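Local coordinates for Lmaj004144AAA protein (PDB 1Y63) that probably transfers the terminal phosphate between nucleoside triphosphates and monophosphates as an AK6-type adenylate kinase, with an additional ATPase activity linked to maturation of the small ribosomal subunit, at residues 36-41 / 77-82; 103-108 / 169-174; 143-148 / 153-158. All blocks are in the same frame, centred on the assembly; numbering follows the deposited sequence.

Contact 1: 36-41 / 77-82. With MN (manganese (II) ion), chain C.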
# COMPACT_ATOMS: atom_id res chain seq x y z
N GLY A 36 -6.30 -16.90 -2.51
CA GLY A 36 -5.74 -16.60 -3.81
C GLY A 36 -5.09 -15.25 -4.00
O GLY A 36 -5.06 -14.77 -5.12
N PHE A 37 -4.57 -14.64 -2.93
CA PHE A 37 -3.88 -13.35 -3.03
C PHE A 37 -2.37 -13.49 -3.06
O PHE A 37 -1.78 -14.19 -2.22
CB PHE A 37 -4.28 -12.43 -1.87
CG PHE A 37 -5.54 -11.69 -2.10
CD1 PHE A 37 -6.76 -12.29 -1.79
CD2 PHE A 37 -5.54 -10.42 -2.67
CE1 PHE A 37 -7.93 -11.62 -2.01
CE2 PHE A 37 -6.72 -9.75 -2.89
CZ PHE A 37 -7.92 -10.36 -2.58
N GLN A 38 -1.76 -12.80 -4.03
CA GLN A 38 -0.32 -12.66 -4.18
C GLN A 38 0.04 -11.24 -3.76
O GLN A 38 -0.57 -10.28 -4.24
CB GLN A 38 0.10 -12.84 -5.65
CG GLN A 38 1.59 -12.52 -5.94
CD GLN A 38 1.90 -12.39 -7.45
OE1 GLN A 38 1.08 -12.74 -8.29
NE2 GLN A 38 3.07 -11.84 -7.78
N HIS A 39 1.06 -11.13 -2.91
CA HIS A 39 1.56 -9.88 -2.40
C HIS A 39 2.65 -9.34 -3.31
O HIS A 39 3.61 -10.04 -3.63
CB HIS A 39 2.14 -10.11 -1.00
CG HIS A 39 2.91 -8.96 -0.43
ND1 HIS A 39 4.07 -9.14 0.31
CD2 HIS A 39 2.65 -7.63 -0.38
CE1 HIS A 39 4.50 -7.97 0.75
NE2 HIS A 39 3.66 -7.04 0.34
N LEU A 40 2.49 -8.09 -3.72
CA LEU A 40 3.53 -7.37 -4.48
C LEU A 40 4.04 -6.26 -3.58
O LEU A 40 3.31 -5.32 -3.26
CB LEU A 40 2.99 -6.73 -5.75
CG LEU A 40 2.56 -7.56 -6.95
CD1 LEU A 40 1.21 -8.21 -6.74
CD2 LEU A 40 2.51 -6.63 -8.15
N GLU A 41 5.27 -6.41 -3.09
CA GLU A 41 5.91 -5.42 -2.25
C GLU A 41 6.64 -4.45 -3.18
O GLU A 41 7.76 -4.69 -3.57
CB GLU A 41 6.85 -6.12 -1.23
CG GLU A 41 7.37 -5.25 -0.10
CD GLU A 41 7.96 -6.02 1.09
OE1 GLU A 41 7.76 -7.26 1.24
OE2 GLU A 41 8.68 -5.39 1.88
N GLU A 77 2.29 -4.06 -14.87
CA GLU A 77 1.10 -4.24 -15.68
C GLU A 77 0.72 -5.71 -15.92
O GLU A 77 -0.41 -6.08 -15.65
CB GLU A 77 1.22 -3.47 -16.99
CG GLU A 77 0.07 -3.71 -17.98
CD GLU A 77 -1.23 -3.02 -17.60
OE1 GLU A 77 -1.21 -2.01 -16.85
OE2 GLU A 77 -2.28 -3.46 -18.12
N PRO A 78 1.64 -6.53 -16.47
CA PRO A 78 1.23 -7.92 -16.71
C PRO A 78 0.81 -8.68 -15.46
O PRO A 78 -0.13 -9.50 -15.54
CB PRO A 78 2.47 -8.55 -17.35
CG PRO A 78 3.59 -7.68 -16.93
CD PRO A 78 3.02 -6.30 -16.93
N ILE A 79 1.43 -8.39 -14.32
CA ILE A 79 1.03 -9.03 -13.06
C ILE A 79 -0.39 -8.59 -12.71
O ILE A 79 -1.25 -9.39 -12.35
CB ILE A 79 1.98 -8.69 -11.93
CG1 ILE A 79 3.43 -9.07 -12.31
CG2 ILE A 79 1.59 -9.44 -10.68
CD1 ILE A 79 4.48 -8.34 -11.48
N MET A 80 -0.64 -7.29 -12.83
CA MET A 80 -1.89 -6.74 -12.33
C MET A 80 -3.11 -7.20 -13.10
O MET A 80 -4.20 -7.24 -12.55
CB MET A 80 -1.81 -5.21 -12.29
CG MET A 80 -0.74 -4.72 -11.33
SD MET A 80 -0.95 -5.32 -9.61
CE MET A 80 -2.54 -4.63 -9.21
N VAL A 81 -2.93 -7.57 -14.37
CA VAL A 81 -4.04 -8.02 -15.20
C VAL A 81 -4.11 -9.54 -15.30
O VAL A 81 -5.00 -10.09 -15.98
CB VAL A 81 -4.00 -7.41 -16.63
CG1 VAL A 81 -4.07 -5.90 -16.53
CG2 VAL A 81 -2.75 -7.85 -17.38
N SER A 82 -3.18 -10.22 -14.64
CA SER A 82 -3.10 -11.68 -14.66
C SER A 82 -4.18 -12.35 -13.80
O SER A 82 -4.78 -11.72 -12.95
CB SER A 82 -1.71 -12.15 -14.22
OG SER A 82 -1.49 -11.98 -12.83
MN MN C . 5.43 -10.99 0.37
O HOH W 1 5.64 -11.04 -1.90
O HOH W 2 7.17 -9.66 0.28
O HOH W 3 6.91 -12.65 0.42
O HOH W 4 4.10 -12.53 0.32

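Contact 2: 103-108 / 169-174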
# COMPACT_ATOMS: atom_id res chain seq x y z
N MET A 103 -10.09 -1.87 -4.60
CA MET A 103 -10.11 -1.41 -3.23
C MET A 103 -8.76 -0.74 -2.92
O MET A 103 -7.69 -1.24 -3.34
CB MET A 103 -10.35 -2.58 -2.26
CG MET A 103 -10.55 -2.16 -0.85
SD MET A 103 -10.60 -3.63 0.22
CE MET A 103 -11.69 -4.67 -0.64
N VAL A 104 -8.81 0.37 -2.18
CA VAL A 104 -7.59 1.03 -1.71
C VAL A 104 -7.75 1.22 -0.22
O VAL A 104 -8.73 1.78 0.22
CB VAL A 104 -7.35 2.37 -2.39
CG1 VAL A 104 -6.13 3.08 -1.82
CG2 VAL A 104 -7.17 2.15 -3.89
N VAL A 105 -6.82 0.69 0.55
CA VAL A 105 -6.87 0.77 2.00
C VAL A 105 -5.76 1.67 2.45
O VAL A 105 -4.59 1.44 2.10
CB VAL A 105 -6.66 -0.62 2.64
CG1 VAL A 105 -6.73 -0.53 4.13
CG2 VAL A 105 -7.65 -1.62 2.09
N VAL A 106 -6.10 2.73 3.18
CA VAL A 106 -5.09 3.65 3.70
C VAL A 106 -4.99 3.41 5.20
O VAL A 106 -5.99 3.54 5.91
CB VAL A 106 -5.48 5.13 3.47
CG1 VAL A 106 -4.41 6.08 4.04
CG2 VAL A 106 -5.74 5.46 2.02
N LEU A 107 -3.77 3.13 5.67
CA LEU A 107 -3.49 2.88 7.07
C LEU A 107 -2.98 4.13 7.76
O LEU A 107 -2.17 4.86 7.21
CB LEU A 107 -2.47 1.75 7.23
CG LEU A 107 -2.81 0.42 6.53
CD1 LEU A 107 -1.74 -0.63 6.79
CD2 LEU A 107 -4.15 -0.03 6.97
N HIS A 108 -3.50 4.35 8.97
CA HIS A 108 -3.02 5.38 9.88
C HIS A 108 -2.51 4.78 11.16
O HIS A 108 -2.94 3.69 11.55
CB HIS A 108 -4.15 6.36 10.19
CG HIS A 108 -4.41 7.34 9.09
ND1 HIS A 108 -3.47 8.27 8.70
CD2 HIS A 108 -5.51 7.56 8.33
CE1 HIS A 108 -3.98 9.02 7.74
NE2 HIS A 108 -5.22 8.62 7.51
N GLU A 169 -10.86 -8.52 8.15
CA GLU A 169 -12.20 -9.07 8.11
C GLU A 169 -13.11 -8.17 7.25
O GLU A 169 -13.88 -8.65 6.42
CB GLU A 169 -12.76 -9.22 9.52
CG GLU A 169 -12.05 -10.22 10.41
CD GLU A 169 -13.01 -10.96 11.35
OE1 GLU A 169 -13.95 -10.33 11.88
OE2 GLU A 169 -12.81 -12.18 11.55
N GLU A 170 -13.00 -6.86 7.44
CA GLU A 170 -13.76 -5.92 6.61
C GLU A 170 -13.36 -6.08 5.14
O GLU A 170 -14.21 -6.07 4.25
CB GLU A 170 -13.57 -4.47 7.08
CG GLU A 170 -14.34 -3.44 6.26
CD GLU A 170 -15.82 -3.40 6.59
OE1 GLU A 170 -16.20 -3.88 7.67
OE2 GLU A 170 -16.60 -2.86 5.78
N ILE A 171 -12.07 -6.22 4.86
CA ILE A 171 -11.61 -6.44 3.49
C ILE A 171 -12.20 -7.73 2.91
O ILE A 171 -12.69 -7.75 1.78
CB ILE A 171 -10.05 -6.46 3.45
CG1 ILE A 171 -9.51 -5.06 3.73
CG2 ILE A 171 -9.55 -6.97 2.11
CD1 ILE A 171 -8.01 -4.98 3.98
N ARG A 172 -12.15 -8.81 3.69
CA ARG A 172 -12.70 -10.09 3.28
C ARG A 172 -14.17 -9.95 2.89
O ARG A 172 -14.61 -10.48 1.87
CB ARG A 172 -12.56 -11.13 4.41
CG ARG A 172 -12.97 -12.54 3.99
CD ARG A 172 -13.18 -13.47 5.17
NE ARG A 172 -11.99 -13.71 5.99
CZ ARG A 172 -11.06 -14.64 5.76
NH1 ARG A 172 -11.11 -15.44 4.69
NH2 ARG A 172 -10.03 -14.76 6.60
N GLU A 173 -14.93 -9.22 3.70
CA GLU A 173 -16.35 -9.03 3.42
C GLU A 173 -16.57 -8.27 2.12
O GLU A 173 -17.42 -8.65 1.30
CB GLU A 173 -17.02 -8.28 4.57
CG GLU A 173 -17.15 -9.07 5.85
CD GLU A 173 -17.51 -8.18 7.05
OE1 GLU A 173 -17.73 -6.96 6.88
OE2 GLU A 173 -17.58 -8.70 8.17
N ARG A 174 -15.79 -7.20 1.93
CA ARG A 174 -15.86 -6.40 0.73
C ARG A 174 -15.41 -7.18 -0.49
O ARG A 174 -16.02 -7.04 -1.56
CB ARG A 174 -15.05 -5.12 0.89
CG ARG A 174 -15.63 -4.18 1.92
CD ARG A 174 -14.90 -2.85 1.96
NE ARG A 174 -15.61 -1.89 2.81
CZ ARG A 174 -15.68 -0.57 2.59
NH1 ARG A 174 -15.09 -0.02 1.53
NH2 ARG A 174 -16.35 0.21 3.44

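Contact 3: 143-148 / 153-158. With NA (sodium ion), chain P; ADP (adenosine-5'-diphosphate), chain Q.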
# COMPACT_ATOMS: atom_id res chain seq x y z
N GLU A 143 -3.39 11.83 -0.92
CA GLU A 143 -3.01 11.36 -2.24
C GLU A 143 -3.98 10.31 -2.74
O GLU A 143 -4.42 10.35 -3.90
CB GLU A 143 -1.60 10.79 -2.21
CG GLU A 143 -1.05 10.33 -3.53
CD GLU A 143 0.41 9.93 -3.51
OE1 GLU A 143 1.25 10.61 -2.84
OE2 GLU A 143 0.76 8.94 -4.18
N ALA A 144 -4.27 9.32 -1.90
CA ALA A 144 -5.18 8.21 -2.29
C ALA A 144 -6.57 8.73 -2.59
O ALA A 144 -7.18 8.35 -3.57
CB ALA A 144 -5.25 7.14 -1.18
N ARG A 145 -7.07 9.64 -1.75
CA ARG A 145 -8.42 10.16 -1.97
C ARG A 145 -8.49 11.02 -3.20
O ARG A 145 -9.56 11.13 -3.80
CB ARG A 145 -8.91 10.96 -0.77
CG ARG A 145 -9.14 10.13 0.42
CD ARG A 145 -9.95 10.93 1.43
NE ARG A 145 -10.39 10.09 2.52
CZ ARG A 145 -11.34 9.17 2.42
NH1 ARG A 145 -11.97 8.95 1.27
NH2 ARG A 145 -11.65 8.46 3.50
N ASP A 146 -7.38 11.65 -3.59
CA ASP A 146 -7.36 12.44 -4.82
C ASP A 146 -7.29 11.59 -6.08
O ASP A 146 -7.73 12.03 -7.14
CB ASP A 146 -6.20 13.44 -4.82
CG ASP A 146 -6.48 14.67 -4.00
OD1 ASP A 146 -7.67 14.97 -3.75
OD2 ASP A 146 -5.50 15.34 -3.59
N ALA A 147 -6.77 10.38 -5.96
CA ALA A 147 -6.48 9.51 -7.09
C ALA A 147 -7.46 8.41 -7.40
O ALA A 147 -7.40 7.85 -8.49
CB ALA A 147 -5.13 8.91 -6.92
N TYR A 148 -8.33 8.05 -6.46
CA TYR A 148 -9.23 6.92 -6.64
C TYR A 148 -10.62 7.38 -6.26
O TYR A 148 -10.79 8.40 -5.60
CB TYR A 148 -8.79 5.75 -5.72
CG TYR A 148 -7.41 5.24 -6.10
CD1 TYR A 148 -7.28 4.24 -7.03
CD2 TYR A 148 -6.27 5.75 -5.51
CE1 TYR A 148 -6.04 3.79 -7.43
CE2 TYR A 148 -5.01 5.31 -5.89
CZ TYR A 148 -4.92 4.31 -6.85
OH TYR A 148 -3.68 3.88 -7.25
N VAL A 153 -12.27 3.56 -1.35
CA VAL A 153 -11.20 3.92 -0.42
C VAL A 153 -11.65 3.66 1.01
O VAL A 153 -12.67 4.20 1.46
CB VAL A 153 -10.75 5.37 -0.56
CG1 VAL A 153 -9.74 5.74 0.51
CG2 VAL A 153 -10.13 5.61 -1.94
N LEU A 154 -10.86 2.84 1.72
CA LEU A 154 -11.12 2.45 3.09
C LEU A 154 -9.97 3.01 3.89
O LEU A 154 -8.81 2.75 3.56
CB LEU A 154 -11.13 0.92 3.20
CG LEU A 154 -11.52 0.23 4.49
CD1 LEU A 154 -12.98 0.45 4.84
CD2 LEU A 154 -11.24 -1.26 4.33
N VAL A 155 -10.24 3.78 4.93
CA VAL A 155 -9.17 4.31 5.75
C VAL A 155 -9.33 3.69 7.12
O VAL A 155 -10.45 3.63 7.64
CB VAL A 155 -9.26 5.84 5.85
CG1 VAL A 155 -8.20 6.40 6.73
CG2 VAL A 155 -9.17 6.46 4.46
N ARG A 156 -8.23 3.22 7.71
CA ARG A 156 -8.30 2.45 8.95
C ARG A 156 -7.19 2.77 9.90
O ARG A 156 -6.03 2.85 9.51
CB ARG A 156 -8.30 0.95 8.66
CG ARG A 156 -9.37 0.47 7.72
CD ARG A 156 -10.74 0.41 8.36
NE ARG A 156 -10.89 -0.69 9.30
CZ ARG A 156 -12.02 -1.08 9.88
NH1 ARG A 156 -13.19 -0.49 9.62
NH2 ARG A 156 -12.01 -2.08 10.75
N GLU A 157 -7.54 2.98 11.16
CA GLU A 157 -6.53 3.08 12.21
C GLU A 157 -5.90 1.71 12.35
O GLU A 157 -6.61 0.70 12.33
CB GLU A 157 -7.19 3.51 13.52
CG GLU A 157 -6.17 3.90 14.60
CD GLU A 157 -5.37 5.18 14.24
OE1 GLU A 157 -5.72 5.90 13.28
OE2 GLU A 157 -4.38 5.48 14.95
N ASN A 158 -4.57 1.68 12.46
CA ASN A 158 -3.84 0.42 12.48
C ASN A 158 -2.74 0.44 13.54
O ASN A 158 -1.58 0.29 13.22
CB ASN A 158 -3.23 0.14 11.10
CG ASN A 158 -2.88 -1.31 10.89
OD1 ASN A 158 -3.69 -2.20 11.20
ND2 ASN A 158 -1.67 -1.58 10.37
NA NA P . -7.34 17.81 -3.88
PB ADP Q . 5.17 -0.61 6.55
O1B ADP Q . 6.40 0.26 6.59
O2B ADP Q . 3.92 0.23 6.42
O3B ADP Q . 5.25 -1.76 5.55
PA ADP Q . 5.32 -2.77 8.50
O1A ADP Q . 4.25 -3.74 8.05
O2A ADP Q . 6.75 -3.10 8.09
O3A ADP Q . 4.98 -1.28 8.04
O5' ADP Q . 5.26 -2.60 10.09
C5' ADP Q . 6.46 -2.38 10.81
C4' ADP Q . 6.29 -3.08 12.14
O4' ADP Q . 5.15 -2.54 12.81
C3' ADP Q . 6.00 -4.56 12.02
O3' ADP Q . 7.16 -5.36 11.83
C2' ADP Q . 5.31 -4.83 13.33
O2' ADP Q . 6.26 -4.86 14.39
C1' ADP Q . 4.51 -3.58 13.54
N9 ADP Q . 3.10 -3.59 13.11
C8 ADP Q . 2.56 -3.42 11.86
N7 ADP Q . 1.21 -3.43 11.91
C5 ADP Q . 0.87 -3.58 13.24
C6 ADP Q . -0.39 -3.66 13.96
N6 ADP Q . -1.56 -3.55 13.30
N1 ADP Q . -0.31 -3.82 15.29
C2 ADP Q . 0.89 -3.91 15.93
N3 ADP Q . 2.11 -3.85 15.36
C4 ADP Q . 2.12 -3.69 14.00
O HOH W 5 -14.06 6.76 1.41
O HOH W 6 -13.17 6.12 3.85

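Contact 1: 36-41 / 77-82
Leu-40 and Ile-79 reach toward each other tip to tip, CD2 of the leucine lying 3.9 Å from CG2 of the isoleucine. The same leucine methyl also meets Met-80, whose SD stands 4.0 Å from Leu-40 CD2. The methionine gets there by folding: the bend at chi2 (-57°) brings the sulfur to the strand although the bond to CB is not aimed at it, and chi3 only directs the terminal methyl. A third approach is made by Gln-38, whose extended side chain crosses that of Ile-79 at about a right angle and lays its amide beside the CG2 methyl, with Gln-38 NE2 4.0 Å from Ile-79 CG2. No hydrogen bond joins the segments, and a single methyl group of Ile-79 thus receives both a leucine and a glutamine. Strand 37-41 is an edge strand of the parallel sheet of this P-loop kinase fold, hydrogen-bonded to strand 85-89, and the contact sets the C-terminal part of helix 66-80 against one of its faces. Near the end of segment 77-82, Ile-79 O accepts two bonds, from Ser-82 N and, at 2.6 Å, from Ser-82 OG. Ser-82 in turn shares a manganese site with Arg-83 and His-86. On the other face of the strand, His-39 ND1 binds a different manganese ion at 2.3 Å, together with four waters and Glu-28. One of these waters donates to His-39 O and another to Glu-41 OE1, while Asp-89 bonds to His-39 NE2 and fixes the rotation of the ring.

Contact 2: 103-108 / 169-174
Met-103 sends its CG anti to the backbone N (chi1 -172°) and stays extended through chi2, so that the sulfur is carried out from the sheet to the helix, where a bend at chi3 of -48° turns the methyl along the helix surface. Met-103 SD consequently sits against the branched side chain of Ile-171, 3.9 Å from Ile-171 CG1 and 4.0 Å from Ile-171 CG2, the two side chains crossing at a slant. The methyl goes on to meet Arg-174 at the base of its chain, Met-103 CE lying 3.7 Å from Arg-174 CB. The bond from CA to CB of Ile-171 does not aim at the strand, but its longer branch, extended at chi2, brings Ile-171 CD1 to the sheet, where it lies 3.9 Å from Val-105 CG2. Met-103 and Val-105 are alternate residues of the strand and face the helix together, with Ile-171 spanning both.

The side-chain contacts are made by carbon and sulfur, and no hydrogen bond crosses between the segments. A polar border is formed by the helix itself: Arg-174 runs extended from CG to NE, and Arg-174 NE donates to Glu-170 OE2, one turn earlier, in a salt bridge of 3.3 Å. The acceptor lies in the guanidinium plane and uses its anti lone pair. Ile-171 also touches Ile-13 of strand 12-16 and Ile-30 of helix 23-33.

The axes of the two segments run almost antiparallel, at 169°, and 11.0 Å apart. A helix laid antiparallel over a parallel sheet is the alpha/beta layering of P-loop nucleoside monophosphate kinases, here with the C-terminal helix 161-178 covering strand 103-108, beside the middle strand 12-16.

Contact 3: 143-148 / 153-158
Arg-145 crosses from the end of helix 139-147 to Val-153 and Val-155 on strand 153-157. From CB the chain runs extended to NE, with CG anti to the carbonyl carbon (chi1 -68°), and this carries the guanidinium to the strand although CB itself does not point there. NE forms a salt bridge with Glu-141. Arg-145 NH1 stands 4.0 Å from Val-153 CG1, a methyl that lies over one face of the guanidinium near its rim. Arg-145 NH2 comes to 3.3 Å from Val-155 CG2, an oblique and close approach. Two waters lie at the edge of the guanidinium, in its plane: one takes a bond from NH1 and the other from NH2, and both donate to Val-153 O. The other methyl, Val-153 CG2, packs 4.0 Å from Tyr-148 CB, while the Tyr-148 hydroxyl is hydrogen-bonded to Ser-93 O.

Helix and strand run nearly antiparallel, at 165°, in a tight helix-loop-strand connection to the last strand of the sheet. No direct hydrogen bond joins the two segments; the waters bridge Arg-145 to Val-153 O, and the arginine charge is probably balanced by Glu-141 within the helix.

All three contacts involve the same parallel sheet. Contacts 2 and 3 are close, with centres about 10 Å apart, and touch through neighbouring strands: Val-106 N lies 2.7 Å from Leu-154 O, and His-108 O lies 2.7 Å from Asn-158 N, both probable hydrogen bonds. Strand 153-157 of contact 3 leads into helix 161-178 of contact 2, and at the turn between them Asn-158 OD1 comes 3.3 Å from ADP N6. Contact 1 lies on the other border strand, its centre about 17 Å from that of contact 2 and 20 Å from that of contact 3; the Leu-40 side chain remains about 13 Å from the nucleotide.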